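Local structure of NADP-dependent alcohol dehydrogenase 6 (Saccharomyces cerevisiae, 1PIW) at residues S252-I257 with S274-E279; S170-N175 with L246-A251. The protein reduces a broad range of aromatic and aliphatic aldehydes to primary alcohols with NADPH, working as a zinc-dependent, medium-chain alcohol dehydrogenase in the form of a homodimer. All coordinates share one frame; numbering follows the deposited sequence.

Contact 1. Residues S252-I257 with S274-E279. With NAP (NADP nicotinamide-adenine-dinucleotide phosphate), chain E.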
loop_
_atom_site.group_PDB
_atom_site.type_symbol
_atom_site.label_atom_id
_atom_site.label_comp_id
_atom_site.label_asym_id
_atom_site.label_seq_id
_atom_site.Cartn_x
_atom_site.Cartn_y
_atom_site.Cartn_z
ATOM N N SER A 252 -15.147 -12.041 -5.695
ATOM C CA SER A 252 -14.733 -13.229 -6.463
ATOM C C SER A 252 -14.068 -12.804 -7.768
ATOM O O SER A 252 -13.343 -13.583 -8.397
ATOM C CB SER A 252 -15.938 -14.108 -6.821
ATOM O OG SER A 252 -16.468 -14.764 -5.690
ATOM N N SER A 253 -14.356 -11.572 -8.182
ATOM C CA SER A 253 -13.804 -10.995 -9.396
ATOM C C SER A 253 -13.507 -9.530 -9.091
ATOM O O SER A 253 -13.922 -9.020 -8.043
ATOM C CB SER A 253 -14.803 -11.120 -10.548
ATOM O OG SER A 253 -14.251 -10.648 -11.764
ATOM N N LEU A 254 -12.779 -8.860 -9.985
ATOM C CA LEU A 254 -12.415 -7.456 -9.781
ATOM C C LEU A 254 -12.959 -6.533 -10.860
ATOM O O LEU A 254 -12.689 -5.324 -10.853
ATOM C CB LEU A 254 -10.892 -7.301 -9.718
ATOM C CG LEU A 254 -10.197 -7.877 -8.488
ATOM C CD1 LEU A 254 -8.751 -7.445 -8.504
ATOM C CD2 LEU A 254 -10.886 -7.396 -7.213
ATOM N N THR A 255 -13.726 -7.114 -11.778
ATOM C CA THR A 255 -14.319 -6.388 -12.895
ATOM C C THR A 255 -15.312 -5.323 -12.418
ATOM O O THR A 255 -15.315 -4.201 -12.918
ATOM C CB THR A 255 -15.003 -7.377 -13.866
ATOM O OG1 THR A 255 -16.020 -8.117 -13.172
ATOM C CG2 THR A 255 -13.972 -8.361 -14.427
ATOM N N ASP A 256 -16.156 -5.673 -11.453
ATOM C CA ASP A 256 -17.111 -4.707 -10.909
ATOM C C ASP A 256 -16.513 -4.071 -9.649
ATOM O O ASP A 256 -17.093 -4.164 -8.566
ATOM C CB ASP A 256 -18.443 -5.387 -10.548
ATOM C CG ASP A 256 -19.306 -5.700 -11.768
ATOM O OD1 ASP A 256 -20.371 -6.342 -11.585
ATOM O OD2 ASP A 256 -18.926 -5.305 -12.896
ATOM N N ILE A 257 -15.344 -3.445 -9.790
ATOM C CA ILE A 257 -14.667 -2.790 -8.666
ATOM C C ILE A 257 -13.861 -1.613 -9.207
ATOM O O ILE A 257 -12.918 -1.809 -9.977
ATOM C CB ILE A 257 -13.675 -3.732 -7.940
ATOM C CG1 ILE A 257 -14.363 -5.036 -7.512
ATOM C CG2 ILE A 257 -13.094 -3.005 -6.732
ATOM C CD1 ILE A 257 -15.259 -4.911 -6.301
ATOM N N SER A 274 -6.606 -6.032 -0.938
ATOM C CA SER A 274 -7.461 -6.916 -1.699
ATOM C C SER A 274 -7.110 -8.327 -1.292
ATOM O O SER A 274 -5.942 -8.676 -1.113
ATOM C CB SER A 274 -7.215 -6.725 -3.182
ATOM O OG SER A 274 -7.536 -7.898 -3.880
ATOM N N ILE A 275 -8.140 -9.141 -1.152
ATOM C CA ILE A 275 -7.979 -10.515 -0.726
ATOM C C ILE A 275 -8.238 -11.529 -1.837
ATOM O O ILE A 275 -7.894 -12.709 -1.711
ATOM C CB ILE A 275 -8.924 -10.766 0.472
ATOM C CG1 ILE A 275 -8.083 -10.881 1.745
ATOM C CG2 ILE A 275 -9.891 -11.922 0.194
ATOM C CD1 ILE A 275 -6.809 -11.685 1.589
ATOM N N SER A 276 -8.800 -11.049 -2.943
ATOM C CA SER A 276 -9.158 -11.913 -4.055
ATOM C C SER A 276 -8.100 -12.358 -5.050
ATOM O O SER A 276 -7.054 -11.734 -5.236
ATOM C CB SER A 276 -10.332 -11.297 -4.826
ATOM O OG SER A 276 -10.004 -10.029 -5.362
ATOM N N ILE A 277 -8.440 -13.463 -5.702
ATOM C CA ILE A 277 -7.628 -14.105 -6.716
ATOM C C ILE A 277 -8.615 -14.540 -7.813
ATOM O O ILE A 277 -9.088 -15.682 -7.842
ATOM C CB ILE A 277 -6.919 -15.325 -6.112
ATOM C CG1 ILE A 277 -6.180 -14.890 -4.843
ATOM C CG2 ILE A 277 -5.991 -15.964 -7.138
ATOM C CD1 ILE A 277 -5.678 -16.040 -4.000
ATOM N N PRO A 278 -8.945 -13.617 -8.727
ATOM C CA PRO A 278 -9.874 -13.844 -9.837
ATOM C C PRO A 278 -9.359 -14.782 -10.920
ATOM O O PRO A 278 -8.219 -15.257 -10.860
ATOM C CB PRO A 278 -10.110 -12.437 -10.370
ATOM C CG PRO A 278 -8.768 -11.802 -10.180
ATOM C CD PRO A 278 -8.387 -12.252 -8.783
ATOM N N GLU A 279 -10.213 -15.045 -11.909
ATOM C CA GLU A 279 -9.836 -15.914 -13.015
ATOM C C GLU A 279 -8.447 -15.467 -13.467
ATOM O O GLU A 279 -8.088 -14.292 -13.347
ATOM C CB GLU A 279 -10.836 -15.791 -14.185
ATOM C CG GLU A 279 -10.722 -14.489 -15.012
ATOM C CD GLU A 279 -11.593 -14.483 -16.280
ATOM O OE1 GLU A 279 -12.844 -14.474 -16.162
ATOM O OE2 GLU A 279 -11.021 -14.482 -17.397
HETATM P PA NAP E . -18.044 -16.056 -2.508
HETATM O O1A NAP E . -17.501 -16.634 -3.685
HETATM O O2A NAP E . -19.063 -16.697 -1.563
HETATM O O5B NAP E . -18.637 -14.625 -2.899
HETATM C C5B NAP E . -17.772 -13.668 -3.568
HETATM C C4B NAP E . -18.560 -12.363 -3.354
HETATM O O4B NAP E . -17.784 -11.239 -3.978
HETATM C C3B NAP E . -19.942 -12.263 -4.060
HETATM O O3B NAP E . -20.946 -12.706 -3.134
HETATM C C2B NAP E . -20.028 -10.797 -4.438
HETATM O O2B NAP E . -20.449 -9.942 -3.381
HETATM C C1B NAP E . -18.576 -10.449 -4.868
HETATM N N9A NAP E . -18.410 -10.682 -6.331
HETATM C C8A NAP E . -18.558 -11.798 -7.136
HETATM N N7A NAP E . -18.321 -11.583 -8.426
HETATM C C5A NAP E . -17.995 -10.234 -8.474
HETATM C C6A NAP E . -17.646 -9.421 -9.578
HETATM N N6A NAP E . -17.555 -9.796 -10.863
HETATM N N1A NAP E . -17.362 -8.074 -9.325
HETATM C C2A NAP E . -17.425 -7.562 -8.021
HETATM N N3A NAP E . -17.766 -8.334 -6.911
HETATM C C4A NAP E . -18.044 -9.671 -7.185
HETATM O O3 NAP E . -16.898 -15.603 -1.535
HETATM P PN NAP E . -15.459 -16.128 -1.230
HETATM O O1N NAP E . -15.429 -17.593 -1.187
HETATM O O2N NAP E . -15.061 -15.416 -0.008
HETATM O O5D NAP E . -14.655 -15.638 -2.479
HETATM C C5D NAP E . -13.407 -16.286 -2.743
HETATM C C4D NAP E . -12.473 -15.276 -3.308
HETATM O O4D NAP E . -11.447 -15.051 -2.310
HETATM C C3D NAP E . -11.746 -15.805 -4.569
HETATM O O3D NAP E . -11.579 -14.786 -5.573
HETATM C C2D NAP E . -10.444 -16.333 -4.012
HETATM O O2D NAP E . -9.405 -16.344 -4.958
HETATM C C1D NAP E . -10.147 -15.415 -2.881
HETATM P P2B NAP E . -21.430 -8.691 -3.587
HETATM O O1X NAP E . -20.544 -7.547 -4.043
HETATM O O2X NAP E . -22.338 -9.193 -4.646
HETATM O O3X NAP E . -22.027 -8.432 -2.242
#
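Leu254 meets Ser276 through a single branch: methyl CD2 of Leu254 lies 3.3 Å from OG of Ser276, a van der Waals contact of a methyl with a hydroxyl oxygen. Next to it, CB of Pro278 rests on the backbone of the other loop, 4.1 Å from CA of Ser253 and 4.0 Å from O of Ser252; Pro278 also touches Pro288 of the second subunit. No hydrogen bond joins the two segments directly; NADP bridges them. On the 252-257 side the adenosine half is read: N of Ser252 donates to the ribose oxygen O4B (3.2 Å), while amino group N6A of the adenine donates to OG1 of Thr255 at 3.2 Å (N-H...O 158°). Thr255 OG1 reaches that amino group because it sits between the backbone N and the carbonyl carbon (chi1 59°). On the 274-279 side the other ribose is held, O2D of NADP donating to O of Ile277 at 3.0 Å. In the second shell, Glu282 accepts from both Ser253 OG and the backbone N of Leu254, two bonds that probably steady this loop. Both loops follow neighbouring parallel strands of the Rossmann-type domain, 244-249 and 270-274, and Leu254 packs back on Val249 of the first.

Contact 2. Residues S170-N175 with L246-A251. With NAP (NADP nicotinamide-adenine-dinucleotide phosphate), chain E.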
loop_
_atom_site.group_PDB
_atom_site.type_symbol
_atom_site.label_atom_id
_atom_site.label_comp_id
_atom_site.label_asym_id
_atom_site.label_seq_id
_atom_site.Cartn_x
_atom_site.Cartn_y
_atom_site.Cartn_z
ATOM N N SER A 170 -6.338 -12.054 8.834
ATOM C CA SER A 170 -4.943 -11.661 8.734
ATOM C C SER A 170 -4.776 -10.201 8.301
ATOM O O SER A 170 -4.090 -9.424 8.970
ATOM C CB SER A 170 -4.194 -12.583 7.778
ATOM O OG SER A 170 -2.826 -12.615 8.117
ATOM N N PRO A 171 -5.394 -9.800 7.180
ATOM C CA PRO A 171 -5.230 -8.397 6.785
ATOM C C PRO A 171 -5.813 -7.415 7.805
ATOM O O PRO A 171 -5.238 -6.350 8.059
ATOM C CB PRO A 171 -5.939 -8.330 5.430
ATOM C CG PRO A 171 -6.958 -9.406 5.525
ATOM C CD PRO A 171 -6.201 -10.528 6.189
ATOM N N LEU A 172 -6.948 -7.776 8.398
ATOM C CA LEU A 172 -7.576 -6.898 9.380
ATOM C C LEU A 172 -6.634 -6.598 10.540
ATOM O O LEU A 172 -6.344 -5.438 10.800
ATOM C CB LEU A 172 -8.883 -7.505 9.889
ATOM C CG LEU A 172 -10.062 -7.408 8.918
ATOM C CD1 LEU A 172 -11.309 -8.017 9.553
ATOM C CD2 LEU A 172 -10.291 -5.957 8.560
ATOM N N VAL A 173 -6.151 -7.635 11.223
ATOM C CA VAL A 173 -5.220 -7.453 12.338
ATOM C C VAL A 173 -4.010 -6.661 11.870
ATOM O O VAL A 173 -3.770 -5.533 12.286
ATOM C CB VAL A 173 -4.663 -8.777 12.866
ATOM C CG1 VAL A 173 -3.992 -8.544 14.169
ATOM C CG2 VAL A 173 -5.744 -9.786 13.019
ATOM N N ARG A 174 -3.241 -7.270 10.991
ATOM C CA ARG A 174 -2.061 -6.622 10.473
ATOM C C ARG A 174 -2.268 -5.148 10.121
ATOM O O ARG A 174 -1.371 -4.343 10.306
ATOM C CB ARG A 174 -1.565 -7.386 9.247
ATOM C CG ARG A 174 -1.307 -8.850 9.534
ATOM C CD ARG A 174 -0.454 -9.504 8.463
ATOM N NE ARG A 174 -0.073 -10.856 8.852
ATOM C CZ ARG A 174 0.995 -11.482 8.385
ATOM N NH1 ARG A 174 1.779 -10.860 7.515
ATOM N NH2 ARG A 174 1.275 -12.718 8.781
ATOM N N ASN A 175 -3.445 -4.777 9.641
ATOM C CA ASN A 175 -3.650 -3.390 9.254
ATOM C C ASN A 175 -4.429 -2.481 10.208
ATOM O O ASN A 175 -5.107 -1.534 9.789
ATOM C CB ASN A 175 -4.259 -3.365 7.865
ATOM C CG ASN A 175 -3.348 -3.977 6.848
ATOM O OD1 ASN A 175 -2.264 -3.468 6.597
ATOM N ND2 ASN A 175 -3.769 -5.087 6.261
ATOM N N LEU A 246 -9.116 1.296 6.756
ATOM C CA LEU A 246 -8.762 0.087 6.036
ATOM C C LEU A 246 -9.956 -0.474 5.272
ATOM O O LEU A 246 -11.078 -0.453 5.768
ATOM C CB LEU A 246 -8.279 -0.947 7.043
ATOM C CG LEU A 246 -8.263 -2.395 6.587
ATOM C CD1 LEU A 246 -7.055 -2.608 5.718
ATOM C CD2 LEU A 246 -8.229 -3.314 7.787
ATOM N N ILE A 247 -9.708 -0.966 4.064
ATOM C CA ILE A 247 -10.754 -1.571 3.252
ATOM C C ILE A 247 -10.207 -2.895 2.735
ATOM O O ILE A 247 -9.097 -2.947 2.204
ATOM C CB ILE A 247 -11.136 -0.699 2.040
ATOM C CG1 ILE A 247 -12.015 0.457 2.481
ATOM C CG2 ILE A 247 -11.881 -1.523 1.011
ATOM C CD1 ILE A 247 -12.512 1.295 1.325
ATOM N N VAL A 248 -10.979 -3.963 2.902
ATOM C CA VAL A 248 -10.559 -5.278 2.441
ATOM C C VAL A 248 -11.464 -5.681 1.289
ATOM O O VAL A 248 -12.682 -5.701 1.435
ATOM C CB VAL A 248 -10.670 -6.338 3.566
ATOM C CG1 VAL A 248 -10.291 -7.695 3.051
ATOM C CG2 VAL A 248 -9.765 -5.976 4.707
ATOM N N VAL A 249 -10.871 -5.985 0.139
ATOM C CA VAL A 249 -11.648 -6.391 -1.025
ATOM C C VAL A 249 -11.712 -7.910 -1.052
ATOM O O VAL A 249 -10.686 -8.575 -1.152
ATOM C CB VAL A 249 -11.017 -5.879 -2.327
ATOM C CG1 VAL A 249 -11.911 -6.227 -3.513
ATOM C CG2 VAL A 249 -10.813 -4.377 -2.238
ATOM N N CYS A 250 -12.933 -8.435 -0.973
ATOM C CA CYS A 250 -13.176 -9.867 -0.935
ATOM C C CYS A 250 -13.993 -10.398 -2.092
ATOM O O CYS A 250 -14.509 -11.513 -2.021
ATOM C CB CYS A 250 -13.890 -10.215 0.361
ATOM S SG CYS A 250 -13.103 -9.507 1.823
ATOM N N ALA A 251 -14.110 -9.613 -3.152
ATOM C CA ALA A 251 -14.882 -10.027 -4.317
ATOM C C ALA A 251 -14.286 -11.253 -5.041
ATOM O O ALA A 251 -13.076 -11.476 -4.993
ATOM C CB ALA A 251 -14.999 -8.858 -5.280
HETATM P PA NAP E . -18.044 -16.056 -2.508
HETATM O O1A NAP E . -17.501 -16.634 -3.685
HETATM O O2A NAP E . -19.063 -16.697 -1.563
HETATM O O5B NAP E . -18.637 -14.625 -2.899
HETATM C C5B NAP E . -17.772 -13.668 -3.568
HETATM C C4B NAP E . -18.560 -12.363 -3.354
HETATM O O4B NAP E . -17.784 -11.239 -3.978
HETATM C C3B NAP E . -19.942 -12.263 -4.060
HETATM O O3B NAP E . -20.946 -12.706 -3.134
HETATM C C2B NAP E . -20.028 -10.797 -4.438
HETATM O O2B NAP E . -20.449 -9.942 -3.381
HETATM C C1B NAP E . -18.576 -10.449 -4.868
HETATM N N9A NAP E . -18.410 -10.682 -6.331
HETATM C C8A NAP E . -18.558 -11.798 -7.136
HETATM N N7A NAP E . -18.321 -11.583 -8.426
HETATM C C5A NAP E . -17.995 -10.234 -8.474
HETATM C C6A NAP E . -17.646 -9.421 -9.578
HETATM N N6A NAP E . -17.555 -9.796 -10.863
HETATM N N1A NAP E . -17.362 -8.074 -9.325
HETATM C C2A NAP E . -17.425 -7.562 -8.021
HETATM N N3A NAP E . -17.766 -8.334 -6.911
HETATM C C4A NAP E . -18.044 -9.671 -7.185
HETATM O O3 NAP E . -16.898 -15.603 -1.535
HETATM P PN NAP E . -15.459 -16.128 -1.230
HETATM O O1N NAP E . -15.429 -17.593 -1.187
HETATM O O2N NAP E . -15.061 -15.416 -0.008
HETATM O O5D NAP E . -14.655 -15.638 -2.479
HETATM C C5D NAP E . -13.407 -16.286 -2.743
HETATM C C4D NAP E . -12.473 -15.276 -3.308
HETATM O O4D NAP E . -11.447 -15.051 -2.310
HETATM C C3D NAP E . -11.746 -15.805 -4.569
HETATM O O3D NAP E . -11.579 -14.786 -5.573
HETATM C C2D NAP E . -10.444 -16.333 -4.012
HETATM O O2D NAP E . -9.405 -16.344 -4.958
HETATM C C1D NAP E . -10.147 -15.415 -2.881
HETATM P P2B NAP E . -21.430 -8.691 -3.587
HETATM O O1X NAP E . -20.544 -7.547 -4.043
HETATM O O2X NAP E . -22.338 -9.193 -4.646
HETATM O O3X NAP E . -22.027 -8.432 -2.242
#
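Leu172 and Leu246 meet through their CD2 methyls, and their first torsions set this up: CG of Leu172 is anti to its carbonyl carbon (chi1 -76°), whereas CG of Leu246 stands anti to the backbone N (chi1 162°). The setting is helix-on-sheet packing in the Rossmann-type coenzyme domain, with the last turn of helix 161-174 lying over strand 244-249 of the six-stranded parallel sheet. The short helix and strand segments run nearly antiparallel, at 168° between their N-to-C directions, and their axes come within 9.4 Å.

No hydrogen bond crosses the interface; the contacts are van der Waals, mostly between aliphatic groups. CD2 of Leu172 is shared: it lies 3.4 Å from CD2 of Leu246 and 3.9 Å from CG2 of Val248, and the leucine crosses both strand side chains at about a right angle. Leu246 forks, since its other methyl, CD1, lies 3.6 Å from CB of Asn175. Pro171 closes the row more loosely, with CG 4.5 Å from CG1 of Val248. The CB atoms of Leu246 and Val248 are directed toward the helix, that of Ile247 away from it.

Around this row, Leu172 also reaches Val183 of strand 182-186 and Met202 of helix 190-202, while Pro171 and Asn175 touch Val273 of strand 270-274. The helix end is thus seated across three adjacent strands. Beyond the strand, the chain runs through Cys250 to the coenzyme, where CB of Ala251 lies 3.3 Å from N3A of the NADP adenine.

Asn175, the first residue after the helix to leave helical backbone angles, has both ends of its amide engaged: OD1 is hydrogen-bonded to NH1 of Arg271, and ND2 donates to O of Pro171. That carbonyl oxygen also accepts from Asn175 N, and the two donors approach it from opposite faces of its plane.

How the contacts relate
Both contacts are buried and both adjoin strand 244-249: contact 2 includes its body, contact 1 the loop that follows it. Contact 2 packs a helix against the strand with mainly aliphatic side chains, and four of its five touching residues are buried. Contact 1 is built from loops beyond the C-terminal ends of that strand and of 270-274, where backbone amides, carbonyls and hydroxyls face NADP. It buries nearly as much surface as contact 2 (213 against 219 Å²), but involves backbone atoms more and is bridged by the coenzyme, which contact 2 reaches only through Cys250 and Ala251. Their centres lie 14 Å apart, but they meet at Val249: its O is 2.6 Å from N of Ile275, a probable hydrogen bond.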